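Local atomic coordinates of monalysin (Pseudomonas entomophila, PDB entry 4MKQ), a protein that forms pores in host cell membranes as a beta-barrel toxin of the aerolysin-like family, damaging the gut of infected Drosophila. Residues G2-Y7 against W134-R139. Residues are numbered along the deposited sequence; the frame is centred on the assembly and turned at random.
Sequences GRFDQY and WDTVQR
A chi1 of -57° sets OG1 of Thr136 beside its backbone N and leaves CG2 opposite that N, which sets the methyl against the ring of Phe4, while OG1 is hydrogen-bonded to OD1 of Asp133, which directly precedes the helix. With chi1 at -101°, the ring of Phe4 extends to the helix. CE2 of Phe4 meets CG2 of Thr136 at 3.6 Å, the two side chains crossing at a slant. The adjoining CZ of Phe4 rests on the helix backbone, 3.9 Å from CA of Val137. A looser apolar touch of 4.2 Å joins CZ of Phe4 to CG2 of Val137. No hydrogen bond links the two segments; one aromatic ring carries the whole contact, and Phe4 and Val137 are both buried. Val137 also packs on Phe56 and Tyr58 of strand 46-65 and Val79 of strand 71-84, so the helix that begins at 134 lies against the long, mostly antiparallel sheet of this aerolysin-like fold, in a construct lacking the membrane-spanning region, and the short N-terminal turn 3-6 reaches that helix through Phe4. The Phe4 ring also meets the ring of Phe56, and on one face it takes CE2 of Tyr7, 3.7 Å above its plane. Two bonds, each spanning one turn, link residues within 134-139: NH2 of Arg139 forms a salt bridge at 2.8 Å with OD2 of Asp135, which is met on the anti side of the carboxylate and also bonds to OH of Tyr97, and NE2 of Gln138 donates to O of Trp134 from above the carbonyl plane, on the opposite face from the backbone N of Gln138, which bonds to the same oxygen.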
loop_
_atom_site.group_PDB
_atom_site.type_symbol
_atom_site.label_atom_id
_atom_site.label_comp_id
_atom_site.label_asym_id
_atom_site.label_seq_id
_atom_site.Cartn_x
_atom_site.Cartn_y
_atom_site.Cartn_z
ATOM N N GLY A 2 22.942 -5.441 26.292
ATOM C CA GLY A 2 23.141 -4.139 26.928
ATOM C C GLY A 2 23.451 -3.039 25.926
ATOM O O GLY A 2 23.759 -1.907 26.311
ATOM N N ARG A 3 23.362 -3.380 24.618
ATOM C CA ARG A 3 23.529 -2.511 23.452
ATOM C C ARG A 3 22.328 -1.557 23.420
ATOM O O ARG A 3 22.439 -0.441 22.909
ATOM C CB ARG A 3 23.563 -3.375 22.178
ATOM C CG ARG A 3 24.006 -2.644 20.914
ATOM C CD ARG A 3 23.917 -3.540 19.691
ATOM N NE ARG A 3 25.060 -4.448 19.579
ATOM C CZ ARG A 3 26.181 -4.170 18.917
ATOM N NH1 ARG A 3 26.324 -3.004 18.298
ATOM N NH2 ARG A 3 27.167 -5.056 18.871
ATOM N N PHE A 4 21.188 -2.010 23.992
ATOM C CA PHE A 4 19.934 -1.270 24.129
ATOM C C PHE A 4 20.092 -0.004 24.966
ATOM O O PHE A 4 19.468 1.016 24.658
ATOM C CB PHE A 4 18.827 -2.167 24.700
ATOM C CG PHE A 4 17.863 -2.685 23.662
ATOM C CD1 PHE A 4 16.733 -1.955 23.312
ATOM C CD2 PHE A 4 18.082 -3.905 23.035
ATOM C CE1 PHE A 4 15.836 -2.442 22.359
ATOM C CE2 PHE A 4 17.187 -4.387 22.079
ATOM C CZ PHE A 4 16.073 -3.652 21.745
ATOM N N ASP A 5 20.940 -0.070 26.012
ATOM C CA ASP A 5 21.233 1.059 26.891
ATOM C C ASP A 5 22.106 2.093 26.173
ATOM O O ASP A 5 21.996 3.286 26.457
ATOM C CB ASP A 5 21.914 0.590 28.183
ATOM C CG ASP A 5 21.808 1.607 29.300
ATOM O OD1 ASP A 5 20.672 1.891 29.736
ATOM O OD2 ASP A 5 22.861 2.140 29.723
ATOM N N GLN A 6 22.949 1.633 25.232
ATOM C CA GLN A 6 23.845 2.473 24.434
ATOM C C GLN A 6 23.100 3.319 23.397
ATOM O O GLN A 6 23.652 4.324 22.934
ATOM C CB GLN A 6 24.923 1.620 23.744
ATOM C CG GLN A 6 26.055 1.180 24.664
ATOM C CD GLN A 6 26.842 0.038 24.065
ATOM O OE1 GLN A 6 27.430 0.148 22.977
ATOM N NE2 GLN A 6 26.874 -1.086 24.766
ATOM N N TYR A 7 21.866 2.907 23.021
ATOM C CA TYR A 7 21.043 3.621 22.043
ATOM C C TYR A 7 20.701 5.032 22.534
ATOM O O TYR A 7 20.305 5.194 23.693
ATOM C CB TYR A 7 19.750 2.850 21.703
ATOM C CG TYR A 7 19.932 1.508 21.027
ATOM C CD1 TYR A 7 20.924 1.313 20.070
ATOM C CD2 TYR A 7 19.052 0.458 21.272
ATOM C CE1 TYR A 7 21.083 0.082 19.430
ATOM C CE2 TYR A 7 19.196 -0.775 20.636
ATOM C CZ TYR A 7 20.214 -0.959 19.716
ATOM O OH TYR A 7 20.356 -2.171 19.086
ATOM N N TRP A 134 10.929 -7.631 16.911
ATOM C CA TRP A 134 9.824 -7.179 17.767
ATOM C C TRP A 134 9.810 -7.818 19.162
ATOM O O TRP A 134 9.430 -7.155 20.129
ATOM C CB TRP A 134 8.478 -7.376 17.046
ATOM C CG TRP A 134 7.251 -6.916 17.786
ATOM C CD1 TRP A 134 6.069 -7.584 17.889
ATOM C CD2 TRP A 134 7.065 -5.663 18.468
ATOM N NE1 TRP A 134 5.159 -6.835 18.596
ATOM C CE2 TRP A 134 5.745 -5.653 18.969
ATOM C CE3 TRP A 134 7.888 -4.551 18.713
ATOM C CZ2 TRP A 134 5.231 -4.579 19.705
ATOM C CZ3 TRP A 134 7.381 -3.495 19.449
ATOM C CH2 TRP A 134 6.068 -3.514 19.935
ATOM N N ASP A 135 10.234 -9.090 19.254
ATOM C CA ASP A 135 10.316 -9.872 20.492
ATOM C C ASP A 135 11.363 -9.271 21.442
ATOM O O ASP A 135 11.068 -9.069 22.619
ATOM C CB ASP A 135 10.662 -11.332 20.152
ATOM C CG ASP A 135 10.121 -12.353 21.127
ATOM O OD1 ASP A 135 8.897 -12.629 21.082
ATOM O OD2 ASP A 135 10.928 -12.920 21.898
ATOM N N THR A 136 12.567 -8.955 20.914
ATOM C CA THR A 136 13.692 -8.361 21.650
ATOM C C THR A 136 13.344 -6.945 22.130
ATOM O O THR A 136 13.627 -6.609 23.284
ATOM C CB THR A 136 14.972 -8.414 20.790
ATOM O OG1 THR A 136 15.229 -9.769 20.424
ATOM C CG2 THR A 136 16.192 -7.850 21.505
ATOM N N VAL A 137 12.728 -6.127 21.243
ATOM C CA VAL A 137 12.301 -4.753 21.519
ATOM C C VAL A 137 11.350 -4.722 22.725
ATOM O O VAL A 137 11.625 -4.003 23.678
ATOM C CB VAL A 137 11.726 -4.053 20.254
ATOM C CG1 VAL A 137 11.081 -2.708 20.588
ATOM C CG2 VAL A 137 12.808 -3.879 19.193
ATOM N N GLN A 138 10.285 -5.544 22.707
ATOM C CA GLN A 138 9.304 -5.650 23.796
ATOM C C GLN A 138 9.928 -6.066 25.126
ATOM O O GLN A 138 9.539 -5.537 26.173
ATOM C CB GLN A 138 8.182 -6.625 23.429
ATOM C CG GLN A 138 7.171 -6.058 22.451
ATOM C CD GLN A 138 6.149 -7.092 22.080
ATOM O OE1 GLN A 138 5.026 -7.095 22.584
ATOM N NE2 GLN A 138 6.521 -7.997 21.192
ATOM N N ARG A 139 10.896 -7.009 25.080
ATOM C CA ARG A 139 11.612 -7.530 26.247
ATOM C C ARG A 139 12.491 -6.448 26.889
ATOM O O ARG A 139 12.503 -6.307 28.114
ATOM C CB ARG A 139 12.466 -8.735 25.839
ATOM C CG ARG A 139 12.634 -9.779 26.942
ATOM C CD ARG A 139 13.565 -10.916 26.544
ATOM N NE ARG A 139 13.140 -11.599 25.318
ATOM C CZ ARG A 139 13.827 -11.595 24.179
ATOM N NH1 ARG A 139 14.989 -10.954 24.099
ATOM N NH2 ARG A 139 13.366 -12.239 23.116
#